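15-O-acetyltransferase (PDB 3FP0) transfers an acetyl group to the 15-hydroxyl of trichothecene intermediates in the biosynthesis of mycotoxins such as T2-toxin. Local coordinates at residues 14-19 against 30-35; 73-78 against 125-130; 109-114 against 220-225; 424-429 against 472-477. All blocks are in the same frame, centred on the assembly; numbering follows the deposited sequence.

Contact 1 of 4, residues 14-19 against 30-35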
# COMPACT_ATOMS: atom_id res chain seq x y z
N PRO A 14 5.26 24.56 4.72
CA PRO A 14 4.22 23.92 5.58
C PRO A 14 2.84 24.53 5.48
O PRO A 14 1.86 23.83 5.27
CB PRO A 14 4.75 24.14 7.00
CG PRO A 14 6.22 24.34 6.84
CD PRO A 14 6.38 25.05 5.53
N ALA A 15 2.78 25.86 5.66
CA ALA A 15 1.54 26.60 5.54
C ALA A 15 0.74 26.20 4.30
O ALA A 15 -0.48 26.10 4.38
CB ALA A 15 1.80 28.12 5.59
N LEU A 16 1.43 25.93 3.19
CA LEU A 16 0.79 25.49 1.95
C LEU A 16 -0.09 24.22 2.09
O LEU A 16 -1.05 24.08 1.37
CB LEU A 16 1.87 25.23 0.88
CG LEU A 16 1.69 25.72 -0.58
CD1 LEU A 16 2.86 25.26 -1.41
CD2 LEU A 16 0.37 25.28 -1.24
N TYR A 17 0.23 23.33 3.04
CA TYR A 17 -0.39 21.99 3.11
C TYR A 17 -1.46 21.82 4.18
O TYR A 17 -1.92 20.69 4.41
CB TYR A 17 0.72 20.93 3.27
CG TYR A 17 1.86 21.18 2.33
CD1 TYR A 17 1.64 21.15 0.95
CD2 TYR A 17 3.13 21.47 2.80
CE1 TYR A 17 2.67 21.38 0.07
CE2 TYR A 17 4.16 21.72 1.92
CZ TYR A 17 3.91 21.67 0.55
OH TYR A 17 4.90 21.86 -0.36
N ARG A 18 -1.86 22.92 4.81
CA ARG A 18 -2.76 22.81 5.94
C ARG A 18 -4.21 22.77 5.50
O ARG A 18 -4.55 23.19 4.40
CB ARG A 18 -2.51 23.93 6.97
CG ARG A 18 -1.09 23.91 7.53
CD ARG A 18 -0.82 25.07 8.51
NE ARG A 18 0.50 24.86 9.07
CZ ARG A 18 1.38 25.81 9.32
NH1 ARG A 18 1.09 27.07 9.07
NH2 ARG A 18 2.57 25.48 9.81
N TRP A 19 -5.04 22.22 6.37
CA TRP A 19 -6.48 22.20 6.17
C TRP A 19 -6.99 23.63 6.18
O TRP A 19 -6.57 24.43 7.03
CB TRP A 19 -7.17 21.40 7.28
CG TRP A 19 -6.98 19.88 7.24
CD1 TRP A 19 -6.36 19.07 8.21
CD2 TRP A 19 -7.43 18.99 6.22
NE1 TRP A 19 -6.42 17.74 7.82
CE2 TRP A 19 -7.07 17.66 6.62
CE3 TRP A 19 -8.12 19.17 5.01
CZ2 TRP A 19 -7.39 16.55 5.85
CZ3 TRP A 19 -8.43 18.06 4.26
CH2 TRP A 19 -8.06 16.76 4.68
N GLN A 30 -10.29 21.90 2.81
CA GLN A 30 -9.46 21.35 1.79
C GLN A 30 -7.98 21.57 2.11
O GLN A 30 -7.61 22.45 2.91
CB GLN A 30 -9.82 21.93 0.42
CG GLN A 30 -9.52 23.44 0.25
CD GLN A 30 -9.63 23.89 -1.22
OE1 GLN A 30 -10.67 23.72 -1.87
NE2 GLN A 30 -8.54 24.46 -1.74
N ARG A 31 -7.15 20.77 1.45
CA ARG A 31 -5.70 20.97 1.50
C ARG A 31 -5.01 20.56 0.20
O ARG A 31 -5.42 19.62 -0.49
CB ARG A 31 -5.08 20.21 2.70
CG ARG A 31 -5.13 18.66 2.58
CD ARG A 31 -4.59 18.04 3.82
NE ARG A 31 -4.69 16.58 3.81
CZ ARG A 31 -3.77 15.79 3.28
NH1 ARG A 31 -3.93 14.46 3.32
NH2 ARG A 31 -2.71 16.34 2.68
N ARG A 32 -3.91 21.26 -0.10
CA ARG A 32 -3.04 20.92 -1.21
C ARG A 32 -2.21 19.74 -0.77
O ARG A 32 -1.51 19.82 0.24
CB ARG A 32 -2.08 22.07 -1.50
CG ARG A 32 -1.16 21.83 -2.68
CD ARG A 32 -1.89 21.82 -4.00
NE ARG A 32 -2.63 23.07 -4.20
CZ ARG A 32 -3.18 23.42 -5.36
NH1 ARG A 32 -3.10 22.61 -6.41
NH2 ARG A 32 -3.82 24.58 -5.46
N CYS A 33 -2.25 18.65 -1.53
CA CYS A 33 -1.57 17.44 -1.10
C CYS A 33 -0.02 17.59 -1.16
O CYS A 33 0.52 18.56 -1.79
CB CYS A 33 -2.08 16.23 -1.90
SG CYS A 33 -1.25 16.10 -3.45
N VAL A 34 0.68 16.67 -0.48
CA VAL A 34 2.13 16.81 -0.24
C VAL A 34 2.90 15.48 -0.33
O VAL A 34 2.36 14.41 -0.03
CB VAL A 34 2.40 17.50 1.13
CG1 VAL A 34 1.86 16.62 2.31
CG2 VAL A 34 3.89 17.88 1.29
N GLY A 35 4.16 15.56 -0.76
CA GLY A 35 5.04 14.42 -0.75
C GLY A 35 4.50 13.36 -1.67
O GLY A 35 4.02 13.67 -2.76
O HOH W 1 -3.33 23.44 1.88
O HOH W 2 -1.57 18.82 2.55
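From Leu16 to Trp19 the backbone runs at 133° to that of Gln30 to Val34, and Trp19 comes within 4.9 Å of Arg31, CA to CA. Two waters bridge the segments. One donates to Arg18 O and accepts from Arg32 N. The other donates to Tyr17 O and accepts from Arg31 NH2. Tyr17 lies across Val34 at about a right angle. Val34 CG2 sits 3.7 Å from the centroid of the Tyr17 ring, almost on the ring normal, in a CH-pi contact. Leu16 CB covers the other face of that ring, and Arg32 O meets it at the edge, 3.5 Å from Tyr17 CD1. The contact joins the N-terminal loop to strand 28-32 of a four-stranded antiparallel sheet. Arg31 carries the other half of it. Its chain is extended from CG to NE (chi2 -176°), which lays CD over the six-membered ring of Trp19, 3.5 Å from the centroid. Arg31 NE follows at 3.4 Å from Trp19 CZ2. The guanidinium stands nearly perpendicular to the indole, with Arg31 CZ 5.0 Å from the same centroid, an off-centre cation-pi pair. At its far end Arg31 NH1 forms a salt bridge with Glu37, while Trp19 NE1 bonds to Ser230 O. Leu16 CD2 rests against Arg32 CG at 4.0 Å, and the guanidinium of Arg32 turns off to Asp99 and Pro103 O.

Contact 2 of 4, residues 73-78 against 125-130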
# COMPACT_ATOMS: atom_id res chain seq x y z
N ASN A 73 -27.91 -8.85 4.04
CA ASN A 73 -27.72 -8.34 5.40
C ASN A 73 -26.26 -7.99 5.80
O ASN A 73 -26.04 -7.12 6.65
CB ASN A 73 -28.50 -9.16 6.44
CG ASN A 73 -27.82 -10.46 6.81
OD1 ASN A 73 -26.65 -10.67 6.53
ND2 ASN A 73 -28.57 -11.31 7.50
N LEU A 74 -25.27 -8.65 5.19
CA LEU A 74 -23.89 -8.20 5.28
C LEU A 74 -23.67 -6.80 4.67
O LEU A 74 -22.95 -5.97 5.26
CB LEU A 74 -22.96 -9.21 4.59
CG LEU A 74 -22.75 -10.54 5.37
CD1 LEU A 74 -22.07 -11.59 4.48
CD2 LEU A 74 -22.01 -10.32 6.71
N LYS A 75 -24.29 -6.53 3.51
CA LYS A 75 -24.24 -5.20 2.91
C LYS A 75 -24.81 -4.19 3.91
O LYS A 75 -24.19 -3.16 4.22
CB LYS A 75 -24.98 -5.14 1.56
CG LYS A 75 -25.07 -3.66 0.95
CD LYS A 75 -25.25 -3.70 -0.57
CE LYS A 75 -26.07 -2.50 -1.11
NZ LYS A 75 -25.41 -1.18 -0.76
N GLU A 76 -26.00 -4.47 4.40
CA GLU A 76 -26.62 -3.65 5.45
C GLU A 76 -25.69 -3.39 6.66
O GLU A 76 -25.54 -2.26 7.09
CB GLU A 76 -27.95 -4.29 5.91
CG GLU A 76 -28.59 -3.50 7.08
CD GLU A 76 -29.81 -4.19 7.74
OE1 GLU A 76 -30.03 -5.42 7.61
OE2 GLU A 76 -30.49 -3.47 8.48
N MET A 77 -25.03 -4.43 7.17
CA MET A 77 -24.15 -4.30 8.35
C MET A 77 -22.90 -3.47 8.05
O MET A 77 -22.49 -2.67 8.88
CB MET A 77 -23.69 -5.68 8.87
CG MET A 77 -24.83 -6.59 9.39
SD MET A 77 -24.26 -8.29 9.68
CE MET A 77 -25.58 -9.23 9.00
N PHE A 78 -22.29 -3.70 6.87
CA PHE A 78 -21.09 -2.96 6.47
C PHE A 78 -21.41 -1.49 6.15
O PHE A 78 -20.57 -0.64 6.26
CB PHE A 78 -20.37 -3.63 5.28
CG PHE A 78 -19.36 -4.67 5.70
CD1 PHE A 78 -18.12 -4.27 6.19
CD2 PHE A 78 -19.67 -6.03 5.68
CE1 PHE A 78 -17.18 -5.23 6.61
CE2 PHE A 78 -18.73 -7.00 6.09
CZ PHE A 78 -17.49 -6.58 6.56
N ILE A 125 -20.85 0.18 -0.86
CA ILE A 125 -20.88 -1.25 -0.52
C ILE A 125 -21.71 -1.97 -1.59
O ILE A 125 -22.89 -1.63 -1.82
CB ILE A 125 -21.51 -1.49 0.89
CG1 ILE A 125 -21.00 -0.52 1.97
CG2 ILE A 125 -21.37 -2.98 1.33
CD1 ILE A 125 -19.63 -0.77 2.52
N HIS A 126 -21.07 -2.94 -2.25
CA HIS A 126 -21.70 -3.73 -3.28
C HIS A 126 -21.62 -5.23 -2.98
O HIS A 126 -20.68 -5.70 -2.34
CB HIS A 126 -21.07 -3.41 -4.65
CG HIS A 126 -20.82 -1.95 -4.86
ND1 HIS A 126 -21.81 -1.08 -5.24
CD2 HIS A 126 -19.71 -1.20 -4.67
CE1 HIS A 126 -21.32 0.15 -5.29
NE2 HIS A 126 -20.04 0.10 -4.98
N VAL A 127 -22.61 -5.96 -3.46
CA VAL A 127 -22.62 -7.42 -3.40
C VAL A 127 -22.86 -8.11 -4.73
O VAL A 127 -23.40 -7.52 -5.66
CB VAL A 127 -23.68 -7.98 -2.42
CG1 VAL A 127 -23.54 -7.36 -1.02
CG2 VAL A 127 -25.10 -7.81 -2.99
N GLN A 128 -22.47 -9.38 -4.80
CA GLN A 128 -22.63 -10.21 -5.98
C GLN A 128 -22.67 -11.66 -5.51
O GLN A 128 -21.73 -12.14 -4.85
CB GLN A 128 -21.46 -9.92 -6.95
CG GLN A 128 -21.49 -10.44 -8.38
CD GLN A 128 -20.23 -9.89 -9.19
N PRO A 129 -23.78 -12.38 -5.83
CA PRO A 129 -23.75 -13.83 -5.74
C PRO A 129 -22.98 -14.38 -6.94
O PRO A 129 -23.43 -14.24 -8.08
CB PRO A 129 -25.23 -14.26 -5.79
CG PRO A 129 -26.03 -13.04 -6.04
CD PRO A 129 -25.09 -11.88 -6.31
N THR A 130 -21.79 -14.92 -6.67
CA THR A 130 -20.86 -15.30 -7.73
C THR A 130 -19.81 -16.24 -7.13
O THR A 130 -19.49 -16.16 -5.93
CB THR A 130 -20.17 -14.05 -8.40
OG1 THR A 130 -19.21 -14.50 -9.37
CG2 THR A 130 -19.45 -13.16 -7.34
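Helix 71-88 packs on edge strand 125-129 of the six-stranded mixed sheet through Lys75 and Phe78 on one side and Ile125 and Val127 on the other. The segments are nearly antiparallel, at 167°, and their axes approach to 8.5 Å. Lys75 does most of the work. Its CG lies anti to the backbone N, and the chain then runs alongside Ile125 in the opposite direction. Lys75 CB touches Val127 CG1 at 3.7 Å, with the two side chains set crosswise. Lys75 CG meets Ile125 CG2 at 3.8 Å. Bends at chi3 and chi4 bring the amine back to the strand, where Lys75 NZ donates to Ile125 O at 2.8 Å. The amine stands 27° from the carbonyl plane, and the C=O...N angle is 146°. This is a helix layered on a sheet, and Ile125 and Val127 both direct their CB atoms at the helix segment. His126, between them, points away and meets the ring of Phe160. The amine has a second partner, Glu79 one turn on in the same helix, through a salt bridge. Lys75 NZ is thus shared between a carboxylate and a backbone carbonyl. Phe78 CB lies 4.0 Å from Ile125 CD1, which also approaches Phe78 O at 3.9 Å. The ring of Phe78 leads away from segment 125-130 to Leu159 on the neighbouring strand.

Contact 3 of 4, residues 109-114 against 220-225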
# COMPACT_ATOMS: atom_id res chain seq x y z
N GLU A 109 -15.82 17.11 2.99
CA GLU A 109 -17.07 17.76 3.37
C GLU A 109 -17.90 16.84 4.27
O GLU A 109 -18.22 15.69 3.92
CB GLU A 109 -17.90 18.16 2.15
CG GLU A 109 -19.06 19.09 2.50
CD GLU A 109 -19.92 19.47 1.30
OE1 GLU A 109 -19.77 18.86 0.21
OE2 GLU A 109 -20.74 20.39 1.46
N SER A 110 -18.22 17.37 5.45
CA SER A 110 -19.18 16.75 6.37
C SER A 110 -20.55 16.52 5.70
O SER A 110 -21.02 17.38 4.94
CB SER A 110 -19.31 17.71 7.54
OG SER A 110 -19.50 16.96 8.67
N PRO A 111 -21.21 15.34 5.93
CA PRO A 111 -22.50 15.13 5.23
C PRO A 111 -23.51 16.20 5.59
O PRO A 111 -23.58 16.63 6.74
CB PRO A 111 -22.97 13.75 5.74
CG PRO A 111 -21.66 13.05 6.12
CD PRO A 111 -20.85 14.18 6.76
N GLU A 112 -24.24 16.64 4.58
CA GLU A 112 -25.22 17.71 4.66
C GLU A 112 -26.40 17.26 5.53
O GLU A 112 -27.06 18.08 6.14
CB GLU A 112 -25.62 18.06 3.20
CG GLU A 112 -27.01 18.57 2.90
CD GLU A 112 -27.39 18.42 1.41
N SER A 113 -26.63 15.95 5.61
CA SER A 113 -27.65 15.40 6.49
C SER A 113 -27.35 13.93 6.81
O SER A 113 -26.55 13.30 6.13
CB SER A 113 -29.03 15.51 5.82
OG SER A 113 -29.07 14.72 4.64
N ASN A 114 -28.02 13.37 7.82
CA ASN A 114 -27.92 11.95 8.08
C ASN A 114 -28.38 11.08 6.92
O ASN A 114 -27.76 10.06 6.64
CB ASN A 114 -28.60 11.54 9.39
CG ASN A 114 -27.77 11.90 10.61
OD1 ASN A 114 -27.01 11.06 11.15
ND2 ASN A 114 -27.90 13.14 11.06
N ILE A 220 -25.72 10.14 14.45
CA ILE A 220 -24.38 10.64 14.27
C ILE A 220 -24.49 12.13 14.05
O ILE A 220 -25.30 12.59 13.25
CB ILE A 220 -23.65 9.96 13.06
CG1 ILE A 220 -23.63 8.43 13.25
CG2 ILE A 220 -22.26 10.53 12.93
CD1 ILE A 220 -22.89 7.61 12.15
N GLN A 221 -23.68 12.88 14.79
CA GLN A 221 -23.71 14.33 14.73
C GLN A 221 -22.68 14.81 13.70
O GLN A 221 -21.55 15.20 14.03
CB GLN A 221 -23.46 14.90 16.13
CG GLN A 221 -24.51 14.47 17.17
CD GLN A 221 -25.80 15.27 17.08
N TRP A 222 -23.05 14.72 12.43
CA TRP A 222 -22.13 15.07 11.36
C TRP A 222 -21.62 16.50 11.52
O TRP A 222 -22.36 17.40 11.92
CB TRP A 222 -22.77 14.82 10.00
CG TRP A 222 -23.00 13.37 9.76
CD1 TRP A 222 -24.21 12.75 9.61
CD2 TRP A 222 -22.00 12.34 9.63
NE1 TRP A 222 -24.02 11.39 9.43
CE2 TRP A 222 -22.68 11.12 9.42
CE3 TRP A 222 -20.59 12.34 9.71
CZ2 TRP A 222 -22.00 9.90 9.25
CZ3 TRP A 222 -19.91 11.11 9.53
CH2 TRP A 222 -20.61 9.92 9.30
N GLY A 223 -20.33 16.66 11.27
CA GLY A 223 -19.65 17.90 11.57
C GLY A 223 -18.59 17.64 12.62
O GLY A 223 -17.45 18.12 12.49
N GLN A 224 -18.93 16.81 13.61
CA GLN A 224 -18.03 16.54 14.74
C GLN A 224 -16.87 15.63 14.39
O GLN A 224 -15.98 15.45 15.19
CB GLN A 224 -18.79 15.94 15.91
CG GLN A 224 -19.91 16.81 16.49
CD GLN A 224 -20.59 16.15 17.68
OE1 GLN A 224 -20.24 15.01 18.06
NE2 GLN A 224 -21.57 16.85 18.26
N GLU A 225 -16.90 15.05 13.18
CA GLU A 225 -15.82 14.20 12.69
C GLU A 225 -14.69 14.95 12.02
O GLU A 225 -13.64 14.36 11.80
CB GLU A 225 -16.36 13.11 11.72
CG GLU A 225 -16.53 13.55 10.26
CD GLU A 225 -17.77 14.41 9.99
OE1 GLU A 225 -18.49 14.80 10.94
OE2 GLU A 225 -18.03 14.70 8.82
O HOH W 3 -26.05 9.04 8.96
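Pro111 lies over one face of the Trp222 indole, the two side chains nearly perpendicular to each other. This proline-tryptophan CH-pi packing joins the loop between strand 105-109 and helix 114-124 to the long loop before helix 246-263. Pro111 CG sits 3.9 Å from the centroid of the five-membered ring of Trp222, 22° off the normal. Pro111 CD is closer to the benzo part, 3.5 Å from Trp222 CE3. Ile220 CG2 covers the opposite face, so the indole is held between a proline and an isoleucine. The indole NE1 lies near the start of helix 114-124. There a water in the plane of the indole accepts from Trp222 NE1 and donates to Asn114 O. The rim of the indole also meets Glu225 CD. Glu225 bends at chi2 (-77°), and its carboxylate curls back to its own loop. Glu225 OE1 takes the backbone N-H of Gly223 on its syn lone pair, at 2.6 Å from Gly223 N. Tyr108 OH bonds to Glu225 OE2 as well, so the carboxylate ties the loop to the end of strand 105-109. Ser113 is the N-cap of helix 114-124, its OG bonded to Ser116 N. Ser110 OG donates to Glu225 OE2 at 2.7 Å, arriving on the syn side, 23° out of the carboxylate plane.

Contact 4 of 4, residues 424-429 against 472-477. With FP0 ((3alpha)-15-hydroxy-12,13-epoxytrichothec-9-en-3-yl acetate), chain C.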
# COMPACT_ATOMS: atom_id res chain seq x y z
N LYS A 424 7.90 14.15 -17.34
CA LYS A 424 8.34 12.89 -17.97
C LYS A 424 7.53 11.72 -17.35
O LYS A 424 7.96 11.09 -16.39
CB LYS A 424 9.86 12.72 -17.72
CG LYS A 424 10.50 11.50 -18.39
N PRO A 425 6.29 11.50 -17.84
CA PRO A 425 5.35 10.56 -17.19
C PRO A 425 5.87 9.12 -17.07
O PRO A 425 5.61 8.47 -16.05
CB PRO A 425 4.12 10.63 -18.11
CG PRO A 425 4.18 12.02 -18.65
CD PRO A 425 5.66 12.22 -18.95
N ILE A 426 6.60 8.65 -18.10
CA ILE A 426 7.26 7.35 -18.10
C ILE A 426 8.76 7.53 -17.99
O ILE A 426 9.43 7.80 -19.01
CB ILE A 426 6.96 6.49 -19.40
CG1 ILE A 426 5.44 6.33 -19.66
CG2 ILE A 426 7.66 5.11 -19.31
CD1 ILE A 426 4.77 5.21 -18.86
N PRO A 427 9.30 7.37 -16.78
CA PRO A 427 10.67 7.80 -16.66
C PRO A 427 11.73 6.72 -16.95
O PRO A 427 12.92 7.01 -16.80
CB PRO A 427 10.74 8.25 -15.21
CG PRO A 427 9.83 7.28 -14.51
CD PRO A 427 8.79 6.84 -15.51
N PHE A 428 11.29 5.51 -17.35
CA PHE A 428 12.21 4.39 -17.68
C PHE A 428 12.23 4.16 -19.20
O PHE A 428 11.19 4.22 -19.83
CB PHE A 428 11.75 3.09 -17.02
CG PHE A 428 11.76 3.11 -15.49
CD1 PHE A 428 12.93 2.84 -14.80
CD2 PHE A 428 10.58 3.35 -14.77
CE1 PHE A 428 12.95 2.84 -13.38
CE2 PHE A 428 10.60 3.35 -13.37
CZ PHE A 428 11.77 3.09 -12.68
N GLU A 429 13.39 3.85 -19.78
CA GLU A 429 13.44 3.39 -21.18
C GLU A 429 14.31 2.16 -21.31
O GLU A 429 15.39 2.08 -20.70
CB GLU A 429 13.91 4.50 -22.13
N SER A 472 0.87 0.58 -13.94
CA SER A 472 0.80 1.05 -15.31
C SER A 472 2.13 1.69 -15.75
O SER A 472 2.18 2.35 -16.79
CB SER A 472 -0.35 2.05 -15.47
OG SER A 472 -1.55 1.34 -15.76
N LEU A 473 3.16 1.57 -14.92
CA LEU A 473 4.51 1.95 -15.29
C LEU A 473 5.31 0.69 -15.56
O LEU A 473 4.91 -0.39 -15.12
CB LEU A 473 5.15 2.84 -14.21
CG LEU A 473 4.63 4.28 -14.11
CD1 LEU A 473 5.52 5.10 -13.20
CD2 LEU A 473 4.50 4.98 -15.46
N PRO A 474 6.42 0.80 -16.31
CA PRO A 474 7.04 -0.45 -16.80
C PRO A 474 8.10 -1.06 -15.92
O PRO A 474 9.05 -1.66 -16.43
CB PRO A 474 7.65 0.01 -18.13
CG PRO A 474 8.16 1.44 -17.76
CD PRO A 474 7.10 2.00 -16.85
N TYR A 475 7.96 -0.92 -14.60
CA TYR A 475 8.87 -1.58 -13.66
C TYR A 475 8.16 -2.66 -12.83
O TYR A 475 6.95 -2.61 -12.59
CB TYR A 475 9.59 -0.58 -12.75
CG TYR A 475 8.72 0.18 -11.75
CD1 TYR A 475 8.67 -0.22 -10.40
CD2 TYR A 475 7.97 1.30 -12.16
CE1 TYR A 475 7.88 0.48 -9.46
CE2 TYR A 475 7.17 2.01 -11.24
CZ TYR A 475 7.15 1.60 -9.88
OH TYR A 475 6.37 2.30 -8.98
N LEU A 476 8.94 -3.63 -12.38
CA LEU A 476 8.42 -4.61 -11.43
C LEU A 476 8.47 -4.04 -10.03
O LEU A 476 9.49 -3.44 -9.63
CB LEU A 476 9.17 -5.93 -11.53
CG LEU A 476 9.15 -6.63 -12.90
CD1 LEU A 476 9.82 -7.98 -12.77
CD2 LEU A 476 7.72 -6.79 -13.41
N ALA A 477 7.35 -4.16 -9.31
CA ALA A 477 7.35 -3.80 -7.88
C ALA A 477 7.03 -5.03 -7.09
O ALA A 477 6.03 -5.72 -7.38
CB ALA A 477 6.33 -2.68 -7.57
C2 FP0 C . 6.24 5.96 -4.94
C6 FP0 C . 4.91 3.67 -3.63
C5 FP0 C . 5.04 5.10 -2.99
C4 FP0 C . 6.48 5.40 -2.54
C3 FP0 C . 7.22 6.03 -3.75
C11 FP0 C . 5.96 3.47 -4.74
C10 FP0 C . 5.60 2.29 -5.66
C9 FP0 C . 4.36 1.72 -5.70
C8 FP0 C . 3.24 2.13 -4.77
C12 FP0 C . 4.97 6.15 -4.13
C13 FP0 C . 3.69 6.56 -4.79
O4 FP0 C . 9.47 6.04 -2.23
C17 FP0 C . 9.54 5.36 -3.25
C18 FP0 C . 10.69 4.50 -3.71
O3 FP0 C . 8.42 5.35 -4.12
O2 FP0 C . 4.45 7.46 -3.93
O1 FP0 C . 6.21 4.65 -5.56
C14 FP0 C . 4.10 5.35 -1.79
C7 FP0 C . 3.50 3.53 -4.25
C15 FP0 C . 5.22 2.63 -2.55
O12 FP0 C . 4.09 2.24 -1.75
C16 FP0 C . 4.04 0.62 -6.67
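Phe428 and Tyr475 meet obliquely, their ring centroids 5.5 Å apart and their planes at 42°. Phe428 starts from the loop after helix 406-423. Its CB rests on Pro474 CG at 4.0 Å. With CG anti to the carbonyl carbon (chi1 -64°), the ring extends past the proline toward Tyr475. Its CE2 reaches Tyr475 CD2 at 3.5 Å and lies 4.0 Å from Tyr475 CG. Tyr475 CB sits over one face of the Phe428 ring. Another aromatic, Tyr263, meets Phe428 edge-to-face.

Beside this pair, Ile426 packs on Leu473 and Pro474. Its two branches divide the work. Ile426 CG2 touches Pro474 CD at 4.0 Å. Ile426 CD1 presses on Leu473 CD2 at 3.4 Å, a close methyl-methyl approach. The side chains of Ile426 and Leu473 run antiparallel past one another. Leu473 CD2 also approaches Pro425 O, which bonds to Lys45 NZ. Pro427 has a looser contact with Leu473, and its ring leans on Tyr420 and Leu421 of helix 406-423.

The contact across these segments is apolar. Tyr475 takes it on to the ligand. The hydroxyl oxygen, Tyr475 OH, is 3.4 Å from C10 of the bound trichothecene and is hydrogen-bonded to Tyr51 OH. The Tyr475 side chain is about 10 Å from that of His414, which binds 15-deacetylcalonectrin. Segment 472-477 thus supplies Tyr475 to the wall of the trichothecene pocket, and 424-429 packs behind it.

From the N terminus, contact 1 closes first, around the antiparallel pair 20-21 and 28-32, and sets 14-19 against the end of the second strand. Contacts 2 and 3 cross, since their segments alternate: 73-78, 109-114, 125-130, 220-225. Contact 2 ties helix 71-88 to the edge of the six-stranded sheet. Contact 3 reaches further along the chain and joins the loop after strand 105-109, in the four-stranded sheet with strand 28-32, to the loop before helix 246-263. Contact 4 follows in series and links loops leading into strands 431-441 and 477-483 of the five-stranded sheet. Contacts 1 and 3 come within about 7 Å at nearest atoms; contacts 3 and 4 stay about 28 Å apart.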